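Local structure of alpha-1,6-mannanase (Bacteroides thetaiotaomicron, 4V1S) at residues A149-D154 against L210-L215; I343-H347 against W361-T365. The protein probably hydrolyses alpha-1,6-mannosidic linkages within mannan chains, as a member of glycoside hydrolase family 76. All coordinates share one frame; numbering follows the deposited sequence.

Overall arrangement
From the N terminus the chain runs through helices 46-61, 81-97 and 99-114 before entering helix 142-159, which carries the first half of interaction 1. Fifty-five residues later, beyond helix 162-177, helix 202-219 returns alongside it and closes that long loop. Further helices follow before helix 334-350 opens interaction 2, which closes after only 13 residues, when the loop at 361-365 folds back on the helix it has just left. The two contacts are in series, neither nesting nor crossing. Their centres lie about 29 Å apart on opposite sides of the chain's centre: interaction 1 joins two helices, interaction 2 fastens a connecting loop.

Interaction 1 (A149-D154 against L210-L215); sequences AIGLCD and LSCMKL
Ala149 and Ile150 meet Ser211 where the two helices come closest, with Ile150 CA only 5.1 Å from Ser211 CA. Ser211 is small, and so is Ala149, consistent with this close approach: Ala149 CB sits 3.4 Å from Ser211 OG, and Ile150 CG1 touches the same oxygen. That hydroxyl, deep in the interface, is satisfied within its own helix by a hydrogen bond to Val207 O. Beside it Ile150 CD1 reaches Leu210 CD2 at 3.8 Å, the two side chains lying across each other nearly perpendicular. One turn on, Cys153 points at the opposite helix, and its SG packs 3.7 Å from Leu215 CG while also lying against Lys214 CB. Here the helices have drawn apart, Cys153 CA and Lys214 CA being separated by 6.6 Å.

The looser flank is polar. Asp154 is partly exposed, whereas the aliphatic stem of Lys214 is buried, its CE passing Ile150 CG2. Extended through its middle torsions, the lysine bends at the last (chi4 -77°), turning NZ to the carboxylate. A 2.7 Å salt bridge links Lys214 NZ to Asp154 OD1, which accepts through its syn lone pair; this pairing probably eases the cost of keeping the amine at the margin of an apolar seam.

Helix 162-177 covers Ser211 and Leu215. Two neighbouring helices running the same way, their axes at 20°, with a further helix between them in sequence, are consistent with the (alpha/alpha)6 barrel of family 76.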
# COMPACT_ATOMS: atom_id res chain seq x y z
N ALA A 149 1.87 8.85 -1.62
CA ALA A 149 1.03 9.59 -2.54
C ALA A 149 -0.37 8.98 -2.68
O ALA A 149 -1.35 9.70 -2.71
CB ALA A 149 1.70 9.72 -3.91
N ILE A 150 -0.45 7.67 -2.76
CA ILE A 150 -1.73 6.96 -2.83
C ILE A 150 -2.58 7.35 -1.63
O ILE A 150 -3.72 7.75 -1.80
CB ILE A 150 -1.48 5.44 -2.88
CG1 ILE A 150 -0.92 5.01 -4.24
CG2 ILE A 150 -2.77 4.67 -2.64
CD1 ILE A 150 -0.16 3.69 -4.17
N GLY A 151 -2.01 7.23 -0.43
CA GLY A 151 -2.76 7.54 0.82
C GLY A 151 -3.19 9.01 0.83
O GLY A 151 -4.32 9.32 1.24
N LEU A 152 -2.29 9.92 0.41
CA LEU A 152 -2.63 11.35 0.43
C LEU A 152 -3.70 11.71 -0.60
O LEU A 152 -4.54 12.56 -0.32
CB LEU A 152 -1.37 12.21 0.27
CG LEU A 152 -0.31 12.02 1.37
CD1 LEU A 152 0.96 12.75 0.99
CD2 LEU A 152 -0.86 12.54 2.70
N CYS A 153 -3.69 11.04 -1.75
CA CYS A 153 -4.78 11.22 -2.72
C CYS A 153 -6.09 10.81 -2.08
O CYS A 153 -7.10 11.52 -2.18
CB CYS A 153 -4.56 10.42 -4.00
SG CYS A 153 -3.28 11.01 -5.10
N ASP A 154 -6.10 9.64 -1.44
CA ASP A 154 -7.33 9.16 -0.81
C ASP A 154 -7.76 10.07 0.36
O ASP A 154 -8.96 10.28 0.56
CB ASP A 154 -7.14 7.70 -0.35
CG ASP A 154 -7.10 6.74 -1.54
OD1 ASP A 154 -7.69 7.07 -2.58
OD2 ASP A 154 -6.50 5.65 -1.43
N LEU A 210 -0.27 3.80 -9.90
CA LEU A 210 -1.52 3.96 -9.19
C LEU A 210 -1.69 5.42 -8.75
O LEU A 210 -2.77 5.99 -8.87
CB LEU A 210 -1.62 2.99 -8.01
CG LEU A 210 -2.97 3.05 -7.29
CD1 LEU A 210 -4.14 2.75 -8.22
CD2 LEU A 210 -2.99 2.08 -6.13
N SER A 211 -0.61 6.02 -8.25
CA SER A 211 -0.63 7.42 -7.84
C SER A 211 -0.99 8.33 -9.02
O SER A 211 -1.81 9.25 -8.90
CB SER A 211 0.73 7.84 -7.28
OG SER A 211 1.06 7.16 -6.08
N CYS A 212 -0.35 8.07 -10.16
CA CYS A 212 -0.64 8.81 -11.40
C CYS A 212 -2.12 8.70 -11.76
O CYS A 212 -2.75 9.70 -12.09
CB CYS A 212 0.21 8.30 -12.57
SG CYS A 212 1.90 8.89 -12.62
N MET A 213 -2.67 7.49 -11.70
CA MET A 213 -4.08 7.32 -12.05
C MET A 213 -5.02 8.02 -11.07
O MET A 213 -6.03 8.62 -11.49
CB MET A 213 -4.42 5.84 -12.21
CG MET A 213 -3.74 5.19 -13.40
SD MET A 213 -3.92 6.10 -14.97
CE MET A 213 -5.69 6.27 -15.08
N LYS A 214 -4.68 8.00 -9.78
CA LYS A 214 -5.48 8.70 -8.79
C LYS A 214 -5.42 10.20 -9.01
O LYS A 214 -6.46 10.88 -8.97
CB LYS A 214 -5.08 8.30 -7.36
CG LYS A 214 -5.50 6.88 -6.98
CD LYS A 214 -5.08 6.46 -5.59
CE LYS A 214 -5.86 5.22 -5.17
NZ LYS A 214 -7.25 5.56 -4.78
N LEU A 215 -4.22 10.72 -9.28
CA LEU A 215 -4.09 12.15 -9.57
C LEU A 215 -4.69 12.56 -10.93
O LEU A 215 -5.20 13.69 -11.07
CB LEU A 215 -2.64 12.61 -9.42
CG LEU A 215 -2.33 13.06 -7.99
CD1 LEU A 215 -0.84 13.10 -7.73
CD2 LEU A 215 -2.95 14.43 -7.70

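Interaction 2 (I343-H347 against W361-T365); sequences INFIH and WGTPT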
# COMPACT_ATOMS: atom_id res chain seq x y z
N ILE A 343 -9.87 -11.55 5.69
CA ILE A 343 -9.82 -10.65 6.87
C ILE A 343 -10.26 -11.40 8.14
O ILE A 343 -9.67 -11.21 9.22
CB ILE A 343 -10.58 -9.33 6.59
CG1 ILE A 343 -9.85 -8.58 5.45
CG2 ILE A 343 -10.63 -8.48 7.84
CD1 ILE A 343 -10.62 -7.42 4.88
N ASN A 344 -11.26 -12.27 8.03
CA ASN A 344 -11.67 -13.09 9.17
C ASN A 344 -10.54 -13.96 9.66
O ASN A 344 -10.35 -14.11 10.85
CB ASN A 344 -12.91 -13.93 8.81
CG ASN A 344 -14.18 -13.08 8.61
OD1 ASN A 344 -14.24 -11.92 8.97
ND2 ASN A 344 -15.18 -13.68 8.02
N PHE A 345 -9.79 -14.53 8.72
CA PHE A 345 -8.64 -15.34 9.06
C PHE A 345 -7.58 -14.54 9.83
O PHE A 345 -7.02 -15.02 10.80
CB PHE A 345 -8.03 -15.96 7.79
CG PHE A 345 -6.81 -16.81 8.05
CD1 PHE A 345 -6.94 -18.11 8.41
CD2 PHE A 345 -5.53 -16.26 7.91
CE1 PHE A 345 -5.81 -18.90 8.63
CE2 PHE A 345 -4.40 -17.02 8.15
CZ PHE A 345 -4.56 -18.36 8.50
N ILE A 346 -7.29 -13.33 9.38
CA ILE A 346 -6.36 -12.48 10.11
C ILE A 346 -6.78 -12.35 11.57
O ILE A 346 -5.98 -12.57 12.47
CB ILE A 346 -6.25 -11.09 9.44
CG1 ILE A 346 -5.65 -11.22 8.03
CG2 ILE A 346 -5.37 -10.17 10.29
CD1 ILE A 346 -5.83 -9.96 7.22
N HIS A 347 -8.03 -12.02 11.82
CA HIS A 347 -8.51 -11.84 13.21
C HIS A 347 -8.56 -13.14 14.01
O HIS A 347 -8.15 -13.21 15.17
CB HIS A 347 -9.87 -11.19 13.18
CG HIS A 347 -10.37 -10.79 14.52
ND1 HIS A 347 -11.29 -11.53 15.23
CD2 HIS A 347 -10.04 -9.74 15.31
CE1 HIS A 347 -11.53 -10.93 16.38
NE2 HIS A 347 -10.79 -9.84 16.45
N TRP A 361 1.19 -13.95 6.74
CA TRP A 361 -0.23 -14.26 6.87
C TRP A 361 -0.61 -15.70 6.51
O TRP A 361 -1.79 -16.05 6.47
CB TRP A 361 -1.06 -13.29 6.03
CG TRP A 361 -1.23 -11.91 6.61
CD1 TRP A 361 -0.70 -11.40 7.76
CD2 TRP A 361 -1.98 -10.85 6.01
NE1 TRP A 361 -1.11 -10.10 7.94
CE2 TRP A 361 -1.88 -9.73 6.87
CE3 TRP A 361 -2.70 -10.74 4.82
CZ2 TRP A 361 -2.50 -8.51 6.56
CZ3 TRP A 361 -3.31 -9.53 4.51
CH2 TRP A 361 -3.21 -8.42 5.40
N GLY A 362 0.39 -16.55 6.30
CA GLY A 362 0.15 -17.89 5.77
C GLY A 362 -0.29 -18.95 6.77
O GLY A 362 -0.96 -19.91 6.39
N THR A 363 0.09 -18.79 8.04
CA THR A 363 -0.08 -19.87 9.02
C THR A 363 -0.64 -19.34 10.35
O THR A 363 -0.22 -18.29 10.83
CB THR A 363 1.25 -20.60 9.25
OG1 THR A 363 2.21 -19.71 9.79
CG2 THR A 363 1.82 -21.12 7.98
N PRO A 364 -1.61 -20.06 10.94
CA PRO A 364 -2.14 -19.59 12.22
C PRO A 364 -1.07 -19.41 13.28
O PRO A 364 -0.07 -20.15 13.33
CB PRO A 364 -3.12 -20.69 12.62
CG PRO A 364 -3.54 -21.32 11.34
CD PRO A 364 -2.34 -21.24 10.44
N THR A 365 -1.30 -18.41 14.11
CA THR A 365 -0.41 -18.12 15.22
C THR A 365 -0.71 -19.10 16.35
O THR A 365 -1.86 -19.30 16.72
CB THR A 365 -0.63 -16.68 15.68
OG1 THR A 365 -0.26 -15.81 14.59
CG2 THR A 365 0.22 -16.36 16.89
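Trp361 opens the loop segment with a double contact to helix 334-350, its ring taking Ile346 and its carbonyl meeting Phe345. Ile346 CD1 stands over one face of the indole as a CH-pi contact, 3.6 Å from the centroid of the six-membered ring. Only 13° separates that approach from the ring normal, so the methyl comes down almost squarely, nearest to atom CH2 of Trp361. Ile346 holds CG1 anti to its own carbonyl carbon (chi1 -64°), and the branch reaches out toward the loop. Around the same indole, Ala316, Phe317 and Ile320 of helix 313-330 and Met383 of helix 374-394 also pack against it.

The backbone of Trp361 faces the other aromatic side chain: its O lies near the plane of the Phe345 ring, at the edge, 3.3 Å from CE2. A carbonyl oxygen set against the weakly positive rim of a phenyl group is electrostatically favourable. Phe345 gets there with CG anti to its backbone N (chi1 179°), which extends the ring away from the helix.

Gly362 and Thr363 then carry the chain round the end of this ring through backbone atoms alone, Gly362 O being 4.5 Å from Phe345 CZ and the carbonyl carbon of Thr363 at similar range. Pro364, more exposed, closes the rim: its CD meets Phe345 CZ at 4.1 Å, again edge-on. Thr365 stays tied to the same helix further along: OG1 hydrogen-bonds to Leu350 O and its backbone hydrogen-bonds to Lys349.

This is structural packing: the loop connecting helices 334-350 and 374-394 doubles back over the first of them and plugs a tryptophan between helices of a predominantly helical fold, consistent with the (alpha/alpha)6 barrel of family 76.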